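Local coordinates for protein 6-aminohexanoate-cyclic-dimer hydrolase (Arthrobacter sp., PDB 3A2Q) that hydrolyses the cyclic dimer of 6-aminohexanoate, a by-product of nylon-6 manufacture, opening it to the linear dimer, at residues E41-I46 / G135-P140; G62-V67 / A110-L115; K188-R193 / G458-L463; G256-G261 / G380-I385; D339-S344 / E398-K403. The protein carries 1 engineered substitution. One frame throughout, in Å; residues are numbered along the deposited sequence.

Contact 1 of 5, residues E41-I46 / G135-P140; sequences EINAVI and GATRNP
I42 and N43, where helix 24-42 gives out, are gripped by T137 and its neighbours through three hydrogen bonds. I42 has the most surface buried. Its carbonyl O accepts from R138 N at 2.8 Å, and T137 CA also rests against this oxygen, at 3.2 Å in a CH...O contact. The side chain of I42 is turned so that its CG2 branch, anti to the carbonyl carbon, lies 3.4 Å from R138 O and meets P140 CG at 4.1 Å, the isoleucine and the proline crossing at about a right angle. N43 leaves the helix with positive phi, and with CG anti to its backbone N (chi1 -174°) the amide points at the 135-140 segment. There ND2 donates to A136 O at 2.9 Å in a nearly straight bond; the oxygen lies in the amide plane of N43, whereas the nitrogen sits above the carbonyl plane of A136. The same ND2 is also bonded to W134 O, which helps to fix the rotation of the amide. T137 completes the grip: OG1 donates to N43 O at 2.8 Å and in turn receives N119 ND2, while CG2 packs 3.9 Å from A44 CA. These bonds join the end of helix 24-42, at the turn into strand 45-48, to the loop between strand 113-118 and helix 152-159 of the amidase fold.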
# COMPACT_ATOMS: atom_id res chain seq x y z
N GLU A 41 9.44 -14.76 -13.19
CA GLU A 41 10.67 -14.08 -12.79
C GLU A 41 10.56 -13.23 -11.53
O GLU A 41 11.54 -13.04 -10.82
CB GLU A 41 11.19 -13.21 -13.93
CG GLU A 41 11.56 -13.98 -15.18
CD GLU A 41 12.38 -13.15 -16.14
OE1 GLU A 41 13.51 -12.76 -15.78
OE2 GLU A 41 11.90 -12.89 -17.26
N ILE A 42 9.36 -12.72 -11.23
CA ILE A 42 9.20 -11.88 -10.06
C ILE A 42 8.38 -12.45 -8.91
O ILE A 42 8.42 -11.92 -7.80
CB ILE A 42 8.63 -10.49 -10.46
CG1 ILE A 42 7.33 -10.65 -11.24
CG2 ILE A 42 9.65 -9.74 -11.31
CD1 ILE A 42 6.67 -9.33 -11.61
N ASN A 43 7.64 -13.53 -9.16
CA ASN A 43 6.83 -14.17 -8.11
C ASN A 43 5.92 -13.13 -7.43
O ASN A 43 5.85 -13.07 -6.20
CB ASN A 43 7.77 -14.84 -7.10
CG ASN A 43 7.03 -15.66 -6.05
OD1 ASN A 43 6.06 -16.35 -6.35
ND2 ASN A 43 7.51 -15.60 -4.81
N ALA A 44 5.23 -12.34 -8.24
CA ALA A 44 4.32 -11.30 -7.76
C ALA A 44 2.91 -11.86 -7.53
O ALA A 44 2.35 -11.73 -6.44
CB ALA A 44 4.28 -10.15 -8.76
N VAL A 45 2.34 -12.46 -8.58
CA VAL A 45 1.02 -13.07 -8.49
C VAL A 45 1.23 -14.49 -7.98
O VAL A 45 1.82 -15.32 -8.68
CB VAL A 45 0.33 -13.14 -9.87
CG1 VAL A 45 -1.01 -13.85 -9.75
CG2 VAL A 45 0.13 -11.74 -10.42
N ILE A 46 0.78 -14.77 -6.77
CA ILE A 46 0.96 -16.11 -6.20
C ILE A 46 -0.23 -17.03 -6.39
O ILE A 46 -0.10 -18.25 -6.31
CB ILE A 46 1.28 -16.06 -4.69
CG1 ILE A 46 0.22 -15.22 -3.96
CG2 ILE A 46 2.67 -15.50 -4.47
CD1 ILE A 46 0.36 -15.26 -2.46
N GLY A 135 7.81 -17.67 -0.94
CA GLY A 135 9.08 -17.28 -1.52
C GLY A 135 9.10 -15.78 -1.72
O GLY A 135 8.07 -15.12 -1.61
N ALA A 136 10.27 -15.24 -2.04
CA ALA A 136 10.40 -13.81 -2.23
C ALA A 136 9.83 -13.27 -3.53
O ALA A 136 9.85 -13.95 -4.57
CB ALA A 136 11.87 -13.41 -2.13
N THR A 137 9.29 -12.06 -3.47
CA THR A 137 8.79 -11.40 -4.67
C THR A 137 9.98 -10.52 -5.03
O THR A 137 10.53 -9.85 -4.16
CB THR A 137 7.56 -10.51 -4.39
OG1 THR A 137 6.44 -11.33 -4.05
CG2 THR A 137 7.22 -9.69 -5.64
N ARG A 138 10.36 -10.53 -6.30
CA ARG A 138 11.52 -9.76 -6.74
C ARG A 138 11.15 -8.51 -7.53
O ARG A 138 10.11 -8.45 -8.18
CB ARG A 138 12.43 -10.67 -7.56
CG ARG A 138 12.96 -11.85 -6.75
CD ARG A 138 13.76 -12.84 -7.61
NE ARG A 138 14.38 -13.88 -6.80
CZ ARG A 138 15.50 -13.73 -6.10
NH1 ARG A 138 16.15 -12.58 -6.11
NH2 ARG A 138 15.98 -14.74 -5.39
N ASN A 139 12.04 -7.52 -7.46
CA ASN A 139 11.82 -6.24 -8.13
C ASN A 139 12.04 -6.27 -9.64
O ASN A 139 13.11 -6.64 -10.11
CB ASN A 139 12.72 -5.19 -7.50
CG ASN A 139 12.21 -3.78 -7.71
OD1 ASN A 139 11.92 -3.37 -8.83
ND2 ASN A 139 12.08 -3.03 -6.62
N PRO A 140 11.01 -5.88 -10.41
CA PRO A 140 11.08 -5.86 -11.87
C PRO A 140 12.21 -4.95 -12.38
O PRO A 140 12.72 -5.14 -13.49
CB PRO A 140 9.71 -5.33 -12.29
CG PRO A 140 8.82 -5.75 -11.15
CD PRO A 140 9.67 -5.50 -9.94

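Contact 2 of 5, residues G62-V67 / A110-L115; sequences GPFAGV and AGFVLL
The F64 and F112 rings lie nearly parallel, their planes 14° apart, but are slid so far that they barely overlap, with centroids 4.7 Å apart. The backbones that carry these rings form a Schellman motif facing two overlapping beta turns: G111, with positive phi, ends helix 102-110, and the turns are type I from G62 to A65 and type II from F64 to V67. F112 CZ sits over one face of the F64 ring, 3.3 Å from F64 CG and offset toward the rim. In return F64 CB covers one face of the F112 ring in a CH-pi contact, 3.6 Å from its centroid, while V67 O lies at the edge of F112, near the ring plane. V67 runs alongside F112 and places CB 3.9 Å from F112 CD1. Both phenylalanines hold CG anti to the carbonyl carbon (chi1 -69° for F64 and -74° for F112), and the two side chains point the same way. Helix 10-19 packs on F64 as well.

A110 O accepts from F64 N, and G111 O from G66 N at 2.7 Å, the latter bond clearly bent. The CA atoms of G111 and A65 are only 3.5 Å apart, which leaves little room for a side chain at G111, where one would probably meet F64 C and A65 N. The turns lead into strand 68-72, neighbour of strand 113-118 in the central sheet, and just before strand 68-72 V113 N donates to V67 O at 2.8 Å.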
# COMPACT_ATOMS: atom_id res chain seq x y z
N GLY A 62 -19.63 -1.53 -16.72
CA GLY A 62 -19.32 -0.32 -15.97
C GLY A 62 -18.21 0.50 -16.61
O GLY A 62 -17.77 0.19 -17.72
N PRO A 63 -17.73 1.55 -15.93
CA PRO A 63 -16.66 2.42 -16.44
C PRO A 63 -15.32 1.72 -16.69
O PRO A 63 -14.44 2.28 -17.34
CB PRO A 63 -16.55 3.51 -15.37
CG PRO A 63 -17.05 2.82 -14.12
CD PRO A 63 -18.22 2.03 -14.62
N PHE A 64 -15.16 0.52 -16.16
CA PHE A 64 -13.92 -0.24 -16.34
C PHE A 64 -14.20 -1.69 -16.73
O PHE A 64 -13.42 -2.59 -16.42
CB PHE A 64 -13.09 -0.20 -15.05
CG PHE A 64 -12.53 1.15 -14.73
CD1 PHE A 64 -11.37 1.60 -15.36
CD2 PHE A 64 -13.18 2.00 -13.84
CE1 PHE A 64 -10.88 2.88 -15.10
CE2 PHE A 64 -12.69 3.27 -13.58
CZ PHE A 64 -11.54 3.71 -14.21
N ALA A 65 -15.31 -1.91 -17.42
CA ALA A 65 -15.68 -3.25 -17.85
C ALA A 65 -14.55 -3.95 -18.60
O ALA A 65 -14.05 -3.43 -19.60
CB ALA A 65 -16.93 -3.20 -18.72
N GLY A 66 -14.13 -5.11 -18.10
CA GLY A 66 -13.08 -5.87 -18.75
C GLY A 66 -11.65 -5.62 -18.27
O GLY A 66 -10.75 -6.38 -18.61
N VAL A 67 -11.44 -4.57 -17.49
CA VAL A 67 -10.10 -4.27 -17.01
C VAL A 67 -9.71 -5.16 -15.84
O VAL A 67 -10.42 -5.24 -14.83
CB VAL A 67 -9.97 -2.80 -16.57
CG1 VAL A 67 -8.52 -2.51 -16.17
CG2 VAL A 67 -10.40 -1.88 -17.71
N ALA A 110 -18.00 -2.40 -10.82
CA ALA A 110 -17.45 -1.33 -11.64
C ALA A 110 -16.99 -1.84 -13.00
O ALA A 110 -16.77 -1.04 -13.92
CB ALA A 110 -16.27 -0.68 -10.91
N GLY A 111 -16.85 -3.15 -13.14
CA GLY A 111 -16.43 -3.70 -14.42
C GLY A 111 -15.06 -4.35 -14.41
O GLY A 111 -14.63 -4.91 -15.42
N PHE A 112 -14.35 -4.26 -13.29
CA PHE A 112 -13.02 -4.85 -13.16
C PHE A 112 -13.14 -6.37 -13.05
O PHE A 112 -14.15 -6.88 -12.56
CB PHE A 112 -12.32 -4.31 -11.90
CG PHE A 112 -11.83 -2.89 -12.03
CD1 PHE A 112 -10.69 -2.60 -12.78
CD2 PHE A 112 -12.50 -1.84 -11.40
CE1 PHE A 112 -10.22 -1.29 -12.90
CE2 PHE A 112 -12.04 -0.52 -11.51
CZ PHE A 112 -10.90 -0.25 -12.26
N VAL A 113 -12.12 -7.10 -13.50
CA VAL A 113 -12.14 -8.55 -13.40
C VAL A 113 -11.00 -9.02 -12.50
O VAL A 113 -9.85 -8.61 -12.68
CB VAL A 113 -12.03 -9.24 -14.81
CG1 VAL A 113 -13.08 -8.65 -15.75
CG2 VAL A 113 -10.64 -9.07 -15.39
N LEU A 114 -11.31 -9.85 -11.51
CA LEU A 114 -10.31 -10.35 -10.57
C LEU A 114 -9.37 -11.34 -11.26
O LEU A 114 -9.74 -12.49 -11.50
CB LEU A 114 -10.99 -11.01 -9.37
CG LEU A 114 -10.04 -11.50 -8.28
CD1 LEU A 114 -9.10 -10.38 -7.88
CD2 LEU A 114 -10.85 -11.98 -7.08
N LEU A 115 -8.16 -10.88 -11.55
CA LEU A 115 -7.16 -11.69 -12.23
C LEU A 115 -6.39 -12.65 -11.32
O LEU A 115 -5.92 -13.69 -11.77
CB LEU A 115 -6.16 -10.78 -12.96
CG LEU A 115 -5.15 -11.46 -13.89
CD1 LEU A 115 -5.90 -12.15 -15.03
CD2 LEU A 115 -4.19 -10.42 -14.45

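Contact 3 of 5, residues K188-R193 / G458-L463; sequences KPTRGR and GREDLL
E460 and R193 approach from opposite directions, each through a bent chain: the glutamate bends at chi2 (93°), and the arginine, with CG anti to its backbone N, bends at chi2 and chi3. Their carboxylate and guanidinium thus join in a buried, side-on salt bridge at the start of helix 460-473, where the type II turn T190-R193 following strand 185-188 packs against the first helical turn. R193 NE reaches E460 OE2 at 2.9 Å and R193 NH2 reaches E460 OE1 at 3.1 Å. The two planes are 62° apart, and the arginine comes at both oxygens from above the carboxylate plane. From the opposite face T190 does the same, T190 N donating to E460 OE2 at 2.9 Å and T190 OG1 to E460 OE1 at 2.7 Å. Each carboxylate oxygen therefore takes two donors, and four bonds hold the group against rotation. This surrounding would probably favour the charged form of E460. R193 NH1 also donates to P241 O, while Y247 of helix 247-250 packs on both R193 and E460. T190 OG1 links the turn to the other segment once more, accepting from G458 N at 2.9 Å in a bent bond of 130°.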
# COMPACT_ATOMS: atom_id res chain seq x y z
N LYS A 188 -2.47 5.78 0.25
CA LYS A 188 -3.08 5.34 1.51
C LYS A 188 -4.08 6.48 1.73
O LYS A 188 -3.70 7.60 2.09
CB LYS A 188 -2.11 5.35 2.68
CG LYS A 188 -2.79 4.93 3.99
CD LYS A 188 -2.02 5.37 5.24
CE LYS A 188 -2.14 6.86 5.49
NZ LYS A 188 -3.55 7.28 5.77
N PRO A 189 -5.37 6.23 1.49
CA PRO A 189 -6.35 7.31 1.68
C PRO A 189 -6.56 7.67 3.14
O PRO A 189 -5.92 7.12 4.04
CB PRO A 189 -7.62 6.75 1.04
CG PRO A 189 -7.47 5.27 1.22
CD PRO A 189 -6.01 5.02 0.96
N THR A 190 -7.46 8.61 3.36
CA THR A 190 -7.82 9.04 4.71
C THR A 190 -8.39 7.83 5.44
O THR A 190 -9.05 7.00 4.83
CB THR A 190 -8.91 10.12 4.65
OG1 THR A 190 -8.38 11.28 3.99
CG2 THR A 190 -9.39 10.48 6.05
N ARG A 191 -8.13 7.74 6.74
CA ARG A 191 -8.67 6.64 7.53
C ARG A 191 -10.19 6.63 7.36
O ARG A 191 -10.83 7.67 7.45
CB ARG A 191 -8.30 6.84 9.00
CG ARG A 191 -8.99 5.89 9.98
CD ARG A 191 -8.58 6.21 11.41
NE ARG A 191 -7.17 5.91 11.65
CZ ARG A 191 -6.35 6.64 12.39
NH1 ARG A 191 -6.78 7.74 12.99
NH2 ARG A 191 -5.09 6.25 12.56
N GLY A 192 -10.76 5.45 7.12
CA GLY A 192 -12.20 5.34 6.97
C GLY A 192 -12.73 5.65 5.58
O GLY A 192 -13.94 5.75 5.40
N ARG A 193 -11.83 5.80 4.61
CA ARG A 193 -12.26 6.09 3.24
C ARG A 193 -12.72 4.81 2.55
O ARG A 193 -13.79 4.77 1.94
CB ARG A 193 -11.12 6.71 2.43
CG ARG A 193 -11.47 7.05 0.98
CD ARG A 193 -12.47 8.22 0.90
NE ARG A 193 -11.88 9.46 1.39
CZ ARG A 193 -12.60 10.52 1.77
NH1 ARG A 193 -13.92 10.49 1.71
NH2 ARG A 193 -11.99 11.61 2.21
N GLY A 458 -8.92 13.81 5.19
CA GLY A 458 -10.03 13.87 4.26
C GLY A 458 -9.86 14.68 2.98
O GLY A 458 -10.79 14.73 2.16
N ARG A 459 -8.70 15.27 2.77
CA ARG A 459 -8.49 16.09 1.57
C ARG A 459 -7.81 15.42 0.37
O ARG A 459 -6.86 15.98 -0.20
CB ARG A 459 -7.73 17.36 1.94
CG ARG A 459 -8.42 18.24 2.97
CD ARG A 459 -9.87 18.51 2.58
NE ARG A 459 -10.01 19.14 1.27
CZ ARG A 459 -9.83 20.44 1.04
NH1 ARG A 459 -9.49 21.26 2.03
NH2 ARG A 459 -10.00 20.92 -0.19
N GLU A 460 -8.30 14.25 -0.02
CA GLU A 460 -7.75 13.56 -1.18
C GLU A 460 -7.96 14.43 -2.42
O GLU A 460 -7.21 14.35 -3.38
CB GLU A 460 -8.43 12.21 -1.40
CG GLU A 460 -7.90 11.10 -0.51
CD GLU A 460 -8.68 10.95 0.78
OE1 GLU A 460 -8.98 11.97 1.42
OE2 GLU A 460 -8.97 9.80 1.15
N ASP A 461 -9.00 15.27 -2.39
CA ASP A 461 -9.26 16.14 -3.53
C ASP A 461 -8.06 17.03 -3.83
O ASP A 461 -7.61 17.11 -4.97
CB ASP A 461 -10.53 16.97 -3.30
CG ASP A 461 -10.44 17.86 -2.07
OD1 ASP A 461 -10.09 17.35 -0.99
OD2 ASP A 461 -10.74 19.06 -2.19
N LEU A 462 -7.53 17.70 -2.80
CA LEU A 462 -6.37 18.57 -2.98
C LEU A 462 -5.15 17.73 -3.32
O LEU A 462 -4.35 18.09 -4.19
CB LEU A 462 -6.08 19.36 -1.70
CG LEU A 462 -7.06 20.44 -1.26
CD1 LEU A 462 -6.54 21.09 0.02
CD2 LEU A 462 -7.20 21.49 -2.37
N LEU A 463 -5.02 16.61 -2.63
CA LEU A 463 -3.88 15.72 -2.85
C LEU A 463 -3.79 15.25 -4.29
O LEU A 463 -2.72 15.33 -4.90
CB LEU A 463 -3.97 14.51 -1.91
CG LEU A 463 -2.78 13.55 -1.93
CD1 LEU A 463 -1.51 14.27 -1.48
CD2 LEU A 463 -3.09 12.38 -1.03

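Contact 4 of 5, residues G256-G261 / G380-I385; sequences GSLRVG and GWDLLI
The guanidinium of R259 lies over one face of the W381 indole, the planes 30° apart and CZ 4.2 Å from the centroid of the six-membered ring, a cation-pi stack. Bends at chi2 and chi3 fold the arginine back over the ring, bringing NH2 within 3.4 Å of W381 CZ2. Its NH1 forms a salt bridge with D294, on the neighbouring strand 294-297, and W376 stacks on W381. A leucine in place of W381 would probably leave the guanidinium of R259 without its aromatic platform, freer to swing about D294. D382, with CG anti to its carbonyl carbon (chi1 -65°), turns to segment 256-261, and OD2 takes R259 N at 2.8 Å on its anti lone pair. R259 O accepts from both D382 N and L383 N. Beyond it, G261 N donates to L383 O, and I385 N to G261 O. On the face bearing V260 and L383, V260 CG1 presses on I385 CG1 at 3.3 Å, tighter than usual for two carbons, while L258 CD1 meets L383 CD1 at 3.9 Å where their side chains cross. These are two neighbouring parallel strands, 259-262 and 383-387, in the mixed central sheet of the amidase fold.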
# COMPACT_ATOMS: atom_id res chain seq x y z
N GLY A 256 -5.08 26.21 -6.66
CA GLY A 256 -4.52 27.52 -6.35
C GLY A 256 -3.18 27.36 -5.66
O GLY A 256 -2.65 26.25 -5.58
N SER A 257 -2.64 28.46 -5.15
CA SER A 257 -1.35 28.44 -4.46
C SER A 257 -1.52 27.94 -3.03
O SER A 257 -2.16 28.59 -2.20
CB SER A 257 -0.73 29.84 -4.46
OG SER A 257 0.54 29.86 -3.83
N LEU A 258 -0.95 26.77 -2.74
CA LEU A 258 -1.07 26.18 -1.41
C LEU A 258 0.20 26.36 -0.58
O LEU A 258 1.28 26.55 -1.12
CB LEU A 258 -1.37 24.69 -1.55
CG LEU A 258 -2.60 24.30 -2.37
CD1 LEU A 258 -2.69 22.78 -2.47
CD2 LEU A 258 -3.85 24.86 -1.72
N ARG A 259 0.05 26.31 0.74
CA ARG A 259 1.18 26.43 1.65
C ARG A 259 1.80 25.04 1.70
O ARG A 259 1.18 24.10 2.21
CB ARG A 259 0.72 26.84 3.05
CG ARG A 259 0.50 28.33 3.23
CD ARG A 259 1.82 29.10 3.37
NE ARG A 259 2.39 29.00 4.72
CZ ARG A 259 3.49 29.64 5.12
NH1 ARG A 259 4.15 30.43 4.28
NH2 ARG A 259 3.92 29.49 6.37
N VAL A 260 3.00 24.91 1.17
CA VAL A 260 3.69 23.63 1.12
C VAL A 260 4.95 23.61 1.96
O VAL A 260 5.77 24.53 1.87
CB VAL A 260 4.07 23.26 -0.33
CG1 VAL A 260 4.75 21.90 -0.37
CG2 VAL A 260 2.84 23.28 -1.21
N GLY A 261 5.11 22.57 2.76
CA GLY A 261 6.30 22.43 3.58
C GLY A 261 7.05 21.22 3.03
O GLY A 261 6.44 20.22 2.69
N GLY A 380 -2.43 26.17 9.26
CA GLY A 380 -2.37 26.83 7.96
C GLY A 380 -1.67 26.11 6.82
O GLY A 380 -1.83 26.50 5.66
N TRP A 381 -0.89 25.09 7.13
CA TRP A 381 -0.20 24.35 6.07
C TRP A 381 -1.17 23.43 5.35
O TRP A 381 -2.06 22.85 5.97
CB TRP A 381 0.96 23.55 6.65
CG TRP A 381 1.98 24.41 7.30
CD1 TRP A 381 2.01 24.81 8.60
CD2 TRP A 381 3.12 25.01 6.67
NE1 TRP A 381 3.10 25.61 8.83
CE2 TRP A 381 3.80 25.75 7.66
CE3 TRP A 381 3.63 24.98 5.37
CZ2 TRP A 381 4.97 26.47 7.39
CZ3 TRP A 381 4.79 25.70 5.09
CH2 TRP A 381 5.45 26.43 6.10
N ASP A 382 -0.99 23.30 4.04
CA ASP A 382 -1.85 22.47 3.21
C ASP A 382 -1.25 21.10 2.88
O ASP A 382 -1.94 20.09 2.92
CB ASP A 382 -2.16 23.17 1.88
CG ASP A 382 -2.97 24.43 2.06
OD1 ASP A 382 -4.12 24.32 2.52
OD2 ASP A 382 -2.44 25.52 1.74
N LEU A 383 0.03 21.10 2.53
CA LEU A 383 0.71 19.86 2.14
C LEU A 383 2.13 19.74 2.65
O LEU A 383 2.84 20.73 2.82
CB LEU A 383 0.78 19.77 0.61
CG LEU A 383 -0.48 19.77 -0.26
CD1 LEU A 383 -0.08 19.93 -1.72
CD2 LEU A 383 -1.24 18.49 -0.06
N LEU A 384 2.54 18.49 2.87
CA LEU A 384 3.90 18.18 3.30
C LEU A 384 4.47 17.33 2.18
O LEU A 384 3.81 16.41 1.70
CB LEU A 384 3.91 17.37 4.60
CG LEU A 384 5.31 16.93 5.05
CD1 LEU A 384 6.10 18.13 5.55
CD2 LEU A 384 5.21 15.89 6.17
N ILE A 385 5.68 17.66 1.74
CA ILE A 385 6.37 16.91 0.70
C ILE A 385 7.59 16.30 1.37
O ILE A 385 8.36 16.99 2.04
CB ILE A 385 6.89 17.83 -0.45
CG1 ILE A 385 5.79 18.78 -0.91
CG2 ILE A 385 7.36 16.97 -1.62
CD1 ILE A 385 4.55 18.10 -1.41

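Contact 5 of 5, residues D339-S344 / E398-K403; sequences DVEWTS and ELMLAK
W342 is the centre of this contact: its indole is sandwiched between T343 CG2, over the middle of one face, and K403 CA, over the other. K403 CA stands 3.3 Å from the centroid of the five-membered ring, 15° off its normal, in a CH-pi contact, and K403 CB lies 3.7 Å from W342 CD1. The lysine chain itself is poorly ordered and leads away. At the edge, L401 O lies in the ring plane and accepts from W342 NE1 at 3.2 Å, in a bent bond of 136°. L401 CB adds an apolar touch on W342 CZ2 at 4.0 Å. A first torsion of 71°, with CG between the backbone N and the carbonyl carbon, helps to bring the ring here.

W342 opens helix 342-352, with E341 at the N-cap position, so the contact joins the start of this helix to the long loop between strand 383-387 and helix 416-422, at the protein surface. Replacing W342 by an alanine would probably leave L401 O without its indole donor and open a gap between T343 and the backbone of K403.

Beside the indole, M400 bends at chi2 and chi3 to bring CE 3.8 Å from E341 OE1, the two side chains crossing at about a right angle. The other oxygen, E341 OE2, is held by E132 N, while E341 N and S344 OG both bond to E122 OE1, which ties the helix start to the loop carrying M123 of the ligand pocket.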
# COMPACT_ATOMS: atom_id res chain seq x y z
N ASP A 339 3.35 -23.51 12.37
CA ASP A 339 2.48 -23.05 11.29
C ASP A 339 2.83 -21.66 10.78
O ASP A 339 2.47 -21.29 9.66
CB ASP A 339 1.02 -23.06 11.76
CG ASP A 339 0.54 -24.45 12.13
OD1 ASP A 339 0.54 -25.32 11.24
OD2 ASP A 339 0.15 -24.66 13.29
N VAL A 340 3.54 -20.89 11.60
CA VAL A 340 3.91 -19.53 11.23
C VAL A 340 5.42 -19.31 11.30
O VAL A 340 6.17 -20.22 11.67
CB VAL A 340 3.22 -18.51 12.17
CG1 VAL A 340 1.71 -18.74 12.16
CG2 VAL A 340 3.76 -18.64 13.57
N GLU A 341 5.86 -18.11 10.93
CA GLU A 341 7.28 -17.77 10.96
C GLU A 341 7.66 -17.45 12.41
O GLU A 341 6.82 -17.05 13.20
CB GLU A 341 7.55 -16.57 10.04
CG GLU A 341 7.31 -16.89 8.57
CD GLU A 341 7.66 -15.74 7.63
OE1 GLU A 341 8.26 -14.76 8.10
OE2 GLU A 341 7.33 -15.84 6.43
N TRP A 342 8.94 -17.63 12.75
CA TRP A 342 9.37 -17.39 14.12
C TRP A 342 9.09 -15.97 14.62
O TRP A 342 8.79 -15.77 15.80
CB TRP A 342 10.86 -17.71 14.30
CG TRP A 342 11.79 -16.75 13.63
CD1 TRP A 342 12.20 -16.77 12.33
CD2 TRP A 342 12.43 -15.62 14.24
NE1 TRP A 342 13.06 -15.71 12.09
CE2 TRP A 342 13.21 -14.99 13.25
CE3 TRP A 342 12.41 -15.07 15.53
CZ2 TRP A 342 13.97 -13.84 13.50
CZ3 TRP A 342 13.16 -13.93 15.79
CH2 TRP A 342 13.93 -13.33 14.78
N THR A 343 9.21 -14.99 13.74
CA THR A 343 8.96 -13.61 14.14
C THR A 343 7.52 -13.45 14.63
O THR A 343 7.26 -12.74 15.60
CB THR A 343 9.21 -12.63 12.99
OG1 THR A 343 8.52 -13.07 11.81
CG2 THR A 343 10.70 -12.53 12.69
N SER A 344 6.59 -14.11 13.95
CA SER A 344 5.18 -14.03 14.31
C SER A 344 4.89 -14.72 15.64
O SER A 344 4.20 -14.17 16.50
CB SER A 344 4.31 -14.65 13.22
OG SER A 344 4.47 -13.96 11.99
N GLU A 398 18.11 -9.27 2.68
CA GLU A 398 18.64 -8.30 3.63
C GLU A 398 17.76 -8.03 4.87
O GLU A 398 18.27 -7.98 5.99
CB GLU A 398 18.92 -6.99 2.91
CG GLU A 398 19.76 -6.00 3.70
CD GLU A 398 19.95 -4.69 2.96
OE1 GLU A 398 20.21 -4.73 1.73
OE2 GLU A 398 19.84 -3.62 3.59
N LEU A 399 16.46 -7.87 4.67
CA LEU A 399 15.58 -7.56 5.80
C LEU A 399 15.01 -8.76 6.58
O LEU A 399 14.40 -8.58 7.64
CB LEU A 399 14.43 -6.65 5.34
CG LEU A 399 14.85 -5.28 4.77
CD1 LEU A 399 13.62 -4.38 4.63
CD2 LEU A 399 15.87 -4.62 5.69
N MET A 400 15.20 -9.97 6.06
CA MET A 400 14.70 -11.16 6.75
C MET A 400 15.76 -11.63 7.75
O MET A 400 16.86 -12.02 7.37
CB MET A 400 14.39 -12.27 5.75
CG MET A 400 13.21 -11.96 4.83
SD MET A 400 11.68 -11.59 5.72
CE MET A 400 11.06 -13.25 6.06
N LEU A 401 15.41 -11.57 9.03
CA LEU A 401 16.32 -11.96 10.10
C LEU A 401 16.31 -13.45 10.41
O LEU A 401 15.25 -14.08 10.45
CB LEU A 401 15.97 -11.18 11.37
CG LEU A 401 15.93 -9.66 11.21
CD1 LEU A 401 15.32 -9.04 12.45
CD2 LEU A 401 17.32 -9.12 10.96
N ALA A 402 17.50 -14.01 10.62
CA ALA A 402 17.64 -15.43 10.93
C ALA A 402 16.98 -15.77 12.25
O ALA A 402 17.14 -15.05 13.23
CB ALA A 402 19.11 -15.81 10.97
N LYS A 403 16.24 -16.87 12.28
CA LYS A 403 15.56 -17.32 13.48
C LYS A 403 16.42 -17.17 14.73
O LYS A 403 15.90 -17.06 15.85
CB LYS A 403 15.11 -18.78 13.29
CG LYS A 403 15.17 -19.66 14.51
CD LYS A 403 16.57 -20.20 14.69
CE LYS A 403 16.67 -21.13 15.88
NZ LYS A 403 18.03 -21.73 15.94

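Contacts 1, 2 and 4 all reach the single mixed central sheet. Contacts 1 and 2 lie near one end, around neighbouring strands 45-48 and 113-118, with centres about 24 Å apart and contact 2 nested along the chain inside the loop closed by contact 1. Contact 4 pairs strands toward the other end, its centre about 37 Å from that of contact 1. Contacts 3 and 4 have centres about 15 Å apart, contact 4 nested within the loop of contact 3; helix 460-473, begun in contact 3, also packs on L258 and L383. Contact 5 crosses contact 4 in chain order, although their centres are about 41 Å apart. The contacts thus tie both ends of the sheet and flanking helices into the amidase fold, contacts 2 and 4 away from the annotated sites.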